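Local coordinates for protein 5'-methylthioadenosine nucleosidase / s-adenosylhomocysteine nucleosidase (Brucella melitensis bv. 1, PDB 4PR3) that is a nucleosidase of the phosphorylase superfamily, an alpha/beta protein modelled as a two-chain assembly with adenine bound, at residues E130-P135 with A172-C177; P183-R188 with A219-A224. One frame throughout, in Å; residues are numbered along the deposited sequence.

Contact 1: residues E130-P135 with A172-C177; sequences ETVELP and ACLRAC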
ATOM      1  N   GLU A 130       5.315   4.442 -15.782  1.00 17.00           N
ATOM      2  CA  GLU A 130       6.033   4.726 -14.548  1.00 14.62           C
ATOM      3  C   GLU A 130       5.536   6.026 -13.940  1.00 12.44           C
ATOM      4  O   GLU A 130       5.529   6.194 -12.726  1.00 16.51           O
ATOM      5  CB  GLU A 130       7.533   4.818 -14.799  1.00 19.65           C
ATOM      6  CG  GLU A 130       8.330   5.052 -13.539  1.00 19.34           C
ATOM      7  CD  GLU A 130       9.326   6.173 -13.686  1.00 26.72           C
ATOM      8  OE1 GLU A 130      10.400   5.936 -14.278  1.00 39.87           O
ATOM      9  OE2 GLU A 130       9.034   7.291 -13.210  1.00 26.41           O
ATOM     10  N   THR A 131       5.122   6.946 -14.799  1.00 13.21           N
ATOM     11  CA  THR A 131       4.578   8.219 -14.359  1.00 12.17           C
ATOM     12  C   THR A 131       3.114   8.297 -14.775  1.00 12.96           C
ATOM     13  O   THR A 131       2.791   8.244 -15.959  1.00 12.26           O
ATOM     14  CB  THR A 131       5.378   9.393 -14.946  1.00 13.81           C
ATOM     15  OG1 THR A 131       6.659   9.461 -14.306  1.00 18.87           O
ATOM     16  CG2 THR A 131       4.650  10.702 -14.732  1.00 12.82           C
ATOM     17  N   VAL A 132       2.225   8.402 -13.795  1.00 14.60           N
ATOM     18  CA  VAL A 132       0.797   8.335 -14.069  1.00  9.72           C
ATOM     19  C   VAL A 132       0.153   9.710 -14.038  1.00 10.94           C
ATOM     20  O   VAL A 132       0.078  10.345 -12.984  1.00  9.09           O
ATOM     21  CB  VAL A 132       0.072   7.423 -13.071  1.00 10.77           C
ATOM     22  CG1 VAL A 132      -1.353   7.172 -13.535  1.00 10.41           C
ATOM     23  CG2 VAL A 132       0.825   6.111 -12.911  1.00 11.87           C
ATOM     24  N   GLU A 133      -0.308  10.159 -15.201  1.00 12.82           N
ATOM     25  CA  GLU A 133      -0.982  11.445 -15.329  1.00 11.01           C
ATOM     26  C   GLU A 133      -2.284  11.458 -14.542  1.00 10.27           C
ATOM     27  O   GLU A 133      -3.086  10.534 -14.649  1.00 10.42           O
ATOM     28  CB  GLU A 133      -1.282  11.741 -16.799  1.00  8.83           C
ATOM     29  CG  GLU A 133      -0.052  11.932 -17.659  1.00 12.89           C
ATOM     30  CD  GLU A 133       0.725  13.173 -17.280  1.00 20.54           C
ATOM     31  OE1 GLU A 133       0.086  14.220 -17.046  1.00 18.05           O
ATOM     32  OE2 GLU A 133       1.972  13.098 -17.209  1.00 23.20           O
ATOM     33  N   LEU A 134      -2.488  12.502 -13.747  1.00  9.63           N
ATOM     34  CA  LEU A 134      -3.781  12.716 -13.110  1.00  9.04           C
ATOM     35  C   LEU A 134      -4.704  13.426 -14.104  1.00 11.18           C
ATOM     36  O   LEU A 134      -4.243  14.227 -14.922  1.00  9.18           O
ATOM     37  CB  LEU A 134      -3.629  13.510 -11.806  1.00  7.64           C
ATOM     38  CG  LEU A 134      -2.895  12.794 -10.659  1.00 10.50           C
ATOM     39  CD1 LEU A 134      -3.320  13.336  -9.298  1.00  8.34           C
ATOM     40  CD2 LEU A 134      -3.099  11.285 -10.715  1.00 12.97           C
ATOM     41  N   PRO A 135      -6.010  13.125 -14.045  1.00 12.39           N
ATOM     42  CA  PRO A 135      -6.958  13.579 -15.074  1.00 12.05           C
ATOM     43  C   PRO A 135      -7.257  15.082 -15.110  1.00 10.67           C
ATOM     44  O   PRO A 135      -7.717  15.556 -16.145  1.00 16.75           O
ATOM     45  CB  PRO A 135      -8.238  12.808 -14.728  1.00 12.28           C
ATOM     46  CG  PRO A 135      -8.137  12.553 -13.263  1.00  9.42           C
ATOM     47  CD  PRO A 135      -6.672  12.303 -13.015  1.00 10.79           C
ATOM     48  N   ALA A 172      -0.756   5.663  -3.547  1.00  8.02           N
ATOM     49  CA  ALA A 172      -1.574   4.624  -2.943  1.00  9.26           C
ATOM     50  C   ALA A 172      -3.056   4.980  -3.047  1.00 11.09           C
ATOM     51  O   ALA A 172      -3.904   4.102  -3.216  1.00  9.29           O
ATOM     52  CB  ALA A 172      -1.172   4.409  -1.498  1.00  8.27           C
ATOM     53  N   CYS A 173      -3.361   6.271  -2.948  1.00  8.68           N
ATOM     54  CA  CYS A 173      -4.732   6.745  -3.101  1.00  7.71           C
ATOM     55  C   CYS A 173      -5.216   6.507  -4.520  1.00 11.63           C
ATOM     56  O   CYS A 173      -6.357   6.098  -4.739  1.00 11.60           O
ATOM     57  CB  CYS A 173      -4.831   8.234  -2.774  1.00  7.93           C
ATOM     58  SG  CYS A 173      -4.477   8.653  -1.056  1.00 15.56           S
ATOM     59  N   LEU A 174      -4.332   6.763  -5.480  1.00 10.49           N
ATOM     60  CA  LEU A 174      -4.652   6.620  -6.892  1.00  8.89           C
ATOM     61  C   LEU A 174      -5.072   5.202  -7.239  1.00 10.29           C
ATOM     62  O   LEU A 174      -6.113   4.991  -7.864  1.00 10.74           O
ATOM     63  CB  LEU A 174      -3.458   7.027  -7.754  1.00 11.45           C
ATOM     64  CG  LEU A 174      -3.717   6.949  -9.260  1.00 12.26           C
ATOM     65  CD1 LEU A 174      -4.879   7.854  -9.639  1.00  9.69           C
ATOM     66  CD2 LEU A 174      -2.472   7.312 -10.044  1.00 10.89           C
ATOM     67  N   ARG A 175      -4.256   4.232  -6.838  1.00 11.58           N
ATOM     68  CA  ARG A 175      -4.530   2.832  -7.142  1.00 10.76           C
ATOM     69  C   ARG A 175      -5.830   2.378  -6.496  1.00  8.68           C
ATOM     70  O   ARG A 175      -6.550   1.554  -7.053  1.00 10.39           O
ATOM     71  CB  ARG A 175      -3.369   1.943  -6.700  1.00  8.12           C
ATOM     72  CG  ARG A 175      -2.067   2.242  -7.415  1.00  8.31           C
ATOM     73  CD  ARG A 175      -2.182   2.021  -8.921  1.00 10.99           C
ATOM     74  NE  ARG A 175      -2.511   0.637  -9.245  1.00 12.63           N
ATOM     75  CZ  ARG A 175      -3.633   0.253  -9.846  1.00 17.48           C
ATOM     76  NH1 ARG A 175      -4.541   1.153 -10.205  1.00 15.17           N
ATOM     77  NH2 ARG A 175      -3.844  -1.032 -10.093  1.00 19.75           N
ATOM     78  N   ALA A 176      -6.130   2.931  -5.325  1.00  9.33           N
ATOM     79  CA  ALA A 176      -7.389   2.657  -4.644  1.00 10.77           C
ATOM     80  C   ALA A 176      -8.572   3.240  -5.420  1.00 13.30           C
ATOM     81  O   ALA A 176      -9.606   2.589  -5.574  1.00 14.49           O
ATOM     82  CB  ALA A 176      -7.356   3.207  -3.226  1.00  6.93           C
ATOM     83  N   CYS A 177      -8.411   4.466  -5.912  1.00 10.74           N
ATOM     84  CA  CYS A 177      -9.460   5.129  -6.680  1.00  9.95           C
ATOM     85  C   CYS A 177      -9.671   4.475  -8.043  1.00 11.42           C
ATOM     86  O   CYS A 177     -10.803   4.345  -8.505  1.00 13.14           O
ATOM     87  CB  CYS A 177      -9.142   6.614  -6.856  1.00  9.91           C
ATOM     88  SG  CYS A 177      -9.133   7.568  -5.321  1.00 11.65           S
TER
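The backbone oxygen of Leu134, whose side chain meets Leu174, accepts a hydrogen bond from Arg137 NH1. The backbone of Leu134 is also bonded to Ser104, and that of Val132 to Val106. The two backbone pairings tie strand 132-133 and Leu134 to strand 100-108. Against the helix the contact is purely apolar. Leu174 sends its side chain from helix 170-180 toward the strand, with CG anti to the backbone N (chi1 -178°). Its two methyls then part. CD2 meets Val132, coming to 3.7 Å from Val132 CG1, and the two side chains meet at a slant. CD1 lies 4.0 Å from Leu134 CD2, and here the side chains run past one another in opposite senses. Leu174 also touches Val106, so it is an apolar contact of helix 170-180 with the 100-108/132-133 strand pair in the sheet of this alpha/beta fold. The next residue, Arg175, forms a salt bridge through NE with Glu62 of the second subunit. All three touching residues are buried, and 114 Å² is hidden between the segments. No hydrogen bond crosses from strand to helix, so this join rests on dispersion and the exclusion of water, while the backbone bonds fix the strand within its sheet.

Contact 2: residues P183-R188 with A219-A224; sequences PLLGLR and ARVERA
Leu185, Leu187 and Val221 make the whole of this contact, and all three are buried. The interaction is apolar. Val221 points from helix 207-226 toward strand 184-192 and meets two leucines spaced two residues apart on the same face of the strand. With CG1 of Val221 anti to the backbone N (chi1 176°), CG2 is anti to the carbonyl carbon, and both methyls reach the strand. CG1 lies 3.9 Å from Leu185 CD1. CG2 touches both leucines, 4.1 Å from Leu187 CD1 and equally far from Leu185 CD2. The two leucines approach differently. Leu185 has CG anti to its own backbone N (chi1 -176°). It passes Val221 alongside, in the opposite direction, and uses both of its methyls, CD1 on CG1 and CD2 on CG2. Leu187 has CG anti to the carbonyl carbon instead (chi1 -68°). It meets Val221 end on, tip to tip, and uses CD1 alone. The backbones stay well apart, with the CA atoms of Leu185 and Val221 9.2 Å from each other. Together the two segments bury 108 Å², and more than half of that belongs to Val221.

No hydrogen bond joins strand and helix here. The strand backbone is bonded on both edges, Leu185 to Val84 and Leu187 to Ser86 and Gly88 of parallel strand 83-91, Gly186 to Val103 of antiparallel strand 100-108. Arg188 gives a hydrogen bond through NH1 to the backbone oxygen of Ser89, a residue of the adenine pocket.

The contact places helix 207-226 against one face of the central sheet, and Leu187 extends the interface to Ala217 and Val218, one turn earlier in that helix.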
ATOM      1  N   PRO A 183     -12.232   9.127 -10.036  1.00 11.99           N
ATOM      2  CA  PRO A 183     -11.071   9.957 -10.381  1.00 10.37           C
ATOM      3  C   PRO A 183     -10.448  10.620  -9.150  1.00  9.60           C
ATOM      4  O   PRO A 183     -11.128  10.815  -8.140  1.00 10.11           O
ATOM      5  CB  PRO A 183     -11.662  11.012 -11.319  1.00 11.12           C
ATOM      6  CG  PRO A 183     -13.093  11.102 -10.925  1.00 10.88           C
ATOM      7  CD  PRO A 183     -13.492   9.707 -10.535  1.00 11.70           C
ATOM      8  N   LEU A 184      -9.166  10.960  -9.245  1.00  9.06           N
ATOM      9  CA  LEU A 184      -8.422  11.522  -8.120  1.00  8.43           C
ATOM     10  C   LEU A 184      -7.813  12.884  -8.462  1.00  7.54           C
ATOM     11  O   LEU A 184      -7.354  13.104  -9.580  1.00  7.05           O
ATOM     12  CB  LEU A 184      -7.315  10.555  -7.689  1.00  7.08           C
ATOM     13  CG  LEU A 184      -6.328  11.053  -6.627  1.00  6.94           C
ATOM     14  CD1 LEU A 184      -6.972  11.091  -5.251  1.00  8.45           C
ATOM     15  CD2 LEU A 184      -5.065  10.214  -6.614  1.00  7.88           C
ATOM     16  N   LEU A 185      -7.813  13.789  -7.488  1.00  7.95           N
ATOM     17  CA  LEU A 185      -7.164  15.090  -7.633  1.00  8.27           C
ATOM     18  C   LEU A 185      -6.269  15.358  -6.422  1.00  7.37           C
ATOM     19  O   LEU A 185      -6.729  15.300  -5.285  1.00  7.98           O
ATOM     20  CB  LEU A 185      -8.220  16.189  -7.776  1.00  7.79           C
ATOM     21  CG  LEU A 185      -7.794  17.637  -8.036  1.00  9.12           C
ATOM     22  CD1 LEU A 185      -8.883  18.350  -8.823  1.00  7.15           C
ATOM     23  CD2 LEU A 185      -7.501  18.389  -6.741  1.00  6.16           C
ATOM     24  N   GLY A 186      -4.984  15.609  -6.661  1.00  8.52           N
ATOM     25  CA  GLY A 186      -4.072  15.949  -5.580  1.00  6.83           C
ATOM     26  C   GLY A 186      -3.803  17.429  -5.356  1.00  6.72           C
ATOM     27  O   GLY A 186      -3.830  18.225  -6.293  1.00  6.80           O
ATOM     28  N   LEU A 187      -3.503  17.782  -4.108  1.00  8.65           N
ATOM     29  CA  LEU A 187      -3.049  19.124  -3.744  1.00  7.24           C
ATOM     30  C   LEU A 187      -1.969  19.014  -2.672  1.00  8.55           C
ATOM     31  O   LEU A 187      -2.171  18.355  -1.657  1.00  9.53           O
ATOM     32  CB  LEU A 187      -4.207  19.977  -3.220  1.00  7.07           C
ATOM     33  CG  LEU A 187      -5.313  20.403  -4.188  1.00  8.70           C
ATOM     34  CD1 LEU A 187      -6.406  21.161  -3.443  1.00  8.17           C
ATOM     35  CD2 LEU A 187      -4.756  21.247  -5.327  1.00  7.69           C
ATOM     36  N   ARG A 188      -0.830  19.663  -2.890  1.00  9.29           N
ATOM     37  CA  ARG A 188       0.289  19.566  -1.955  1.00  9.75           C
ATOM     38  C   ARG A 188       0.947  20.912  -1.671  1.00 13.92           C
ATOM     39  O   ARG A 188       1.374  21.607  -2.595  1.00 15.25           O
ATOM     40  CB  ARG A 188       1.343  18.600  -2.497  1.00  8.79           C
ATOM     41  CG  ARG A 188       0.899  17.156  -2.536  1.00  9.26           C
ATOM     42  CD  ARG A 188       0.788  16.595  -1.136  1.00  8.67           C
ATOM     43  NE  ARG A 188      -0.122  15.459  -1.081  1.00  9.37           N
ATOM     44  CZ  ARG A 188      -0.348  14.744   0.013  1.00 10.20           C
ATOM     45  NH1 ARG A 188       0.281  15.046   1.141  1.00 11.98           N
ATOM     46  NH2 ARG A 188      -1.198  13.728  -0.021  1.00  9.06           N
ATOM     47  N   ALA A 219     -10.849  25.994  -2.453  1.00 10.36           N
ATOM     48  CA  ALA A 219     -11.867  26.915  -2.944  1.00 10.94           C
ATOM     49  C   ALA A 219     -11.894  26.978  -4.475  1.00 11.76           C
ATOM     50  O   ALA A 219     -12.964  27.017  -5.083  1.00 12.32           O
ATOM     51  CB  ALA A 219     -11.652  28.298  -2.360  1.00  8.42           C
ATOM     52  N   ARG A 220     -10.718  26.977  -5.093  1.00 10.77           N
ATOM     53  CA  ARG A 220     -10.635  27.040  -6.549  1.00 14.35           C
ATOM     54  C   ARG A 220     -11.060  25.728  -7.202  1.00 12.67           C
ATOM     55  O   ARG A 220     -11.587  25.723  -8.314  1.00 16.71           O
ATOM     56  CB  ARG A 220      -9.225  27.424  -7.003  1.00 13.15           C
ATOM     57  CG  ARG A 220      -8.662  28.631  -6.279  1.00 19.06           C
ATOM     58  CD  ARG A 220      -7.349  29.081  -6.882  1.00 22.68           C
ATOM     59  NE  ARG A 220      -7.565  29.842  -8.106  1.00 38.69           N
ATOM     60  CZ  ARG A 220      -7.618  31.168  -8.158  1.00 44.71           C
ATOM     61  NH1 ARG A 220      -7.462  31.883  -7.051  1.00 44.47           N
ATOM     62  NH2 ARG A 220      -7.823  31.777  -9.317  1.00 46.90           N
ATOM     63  N   VAL A 221     -10.828  24.615  -6.514  1.00  9.62           N
ATOM     64  CA  VAL A 221     -11.216  23.313  -7.044  1.00  9.90           C
ATOM     65  C   VAL A 221     -12.732  23.141  -7.015  1.00 11.62           C
ATOM     66  O   VAL A 221     -13.334  22.726  -8.007  1.00 10.16           O
ATOM     67  CB  VAL A 221     -10.545  22.149  -6.281  1.00 10.74           C
ATOM     68  CG1 VAL A 221     -11.058  20.813  -6.796  1.00  8.10           C
ATOM     69  CG2 VAL A 221      -9.031  22.228  -6.414  1.00  8.61           C
ATOM     70  N   GLU A 222     -13.344  23.468  -5.880  1.00  9.78           N
ATOM     71  CA  GLU A 222     -14.794  23.382  -5.747  1.00 12.39           C
ATOM     72  C   GLU A 222     -15.503  24.270  -6.771  1.00 14.10           C
ATOM     73  O   GLU A 222     -16.533  23.890  -7.332  1.00 12.23           O
ATOM     74  CB  GLU A 222     -15.229  23.738  -4.326  1.00 14.00           C
ATOM     75  CG  GLU A 222     -14.793  22.715  -3.285  1.00 17.93           C
ATOM     76  CD  GLU A 222     -15.332  23.024  -1.901  1.00 19.91           C
ATOM     77  OE1 GLU A 222     -15.887  24.127  -1.713  1.00 24.18           O
ATOM     78  OE2 GLU A 222     -15.207  22.163  -1.003  1.00 18.33           O
ATOM     79  N   ARG A 223     -14.936  25.443  -7.024  1.00 11.60           N
ATOM     80  CA  ARG A 223     -15.446  26.313  -8.066  1.00 10.91           C
ATOM     81  C   ARG A 223     -15.314  25.644  -9.429  1.00 13.80           C
ATOM     82  O   ARG A 223     -16.216  25.730 -10.263  1.00 15.22           O
ATOM     83  CB  ARG A 223     -14.710  27.649  -8.062  1.00 13.32           C
ATOM     84  CG  ARG A 223     -15.068  28.538  -9.236  1.00 19.97           C
ATOM     85  CD  ARG A 223     -16.557  28.862  -9.258  1.00 24.55           C
ATOM     86  NE  ARG A 223     -16.928  29.615 -10.455  1.00 29.09           N
ATOM     87  CZ  ARG A 223     -16.724  30.920 -10.608  1.00 29.77           C
ATOM     88  NH1 ARG A 223     -16.147  31.619  -9.637  1.00 23.14           N
ATOM     89  NH2 ARG A 223     -17.092  31.527 -11.731  1.00 23.02           N
ATOM     90  N   ALA A 224     -14.191  24.970  -9.647  1.00 10.83           N
ATOM     91  CA  ALA A 224     -13.960  24.273 -10.906  1.00 12.40           C
ATOM     92  C   ALA A 224     -14.929  23.110 -11.079  1.00 11.88           C
ATOM     93  O   ALA A 224     -15.361  22.813 -12.191  1.00 12.43           O
ATOM     94  CB  ALA A 224     -12.516  23.791 -10.996  1.00  9.91           C
TER

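In the fold
Both segments of contact 1 precede those of contact 2 in the sequence; the centres are 15 Å apart. Helix 170-180 of contact 1 leads directly into strand 184-192 of contact 2. The two meet through Leu184, whose CD2 lies 3.6 Å from Leu174 CA. Pro135 CD is likewise 3.6 Å from Leu184 O, and Leu134 CD1 is 3.9 Å from Gly186 N. Alternate residues of the strand thus serve different helices, Leu184 one and Leu185 and Leu187 the other, as in a layered alpha/beta fold. The side chain of Leu187 is about 13 Å from the bound adenine. Further along the same strand, Ser191 and Asp192 line the adenine pocket.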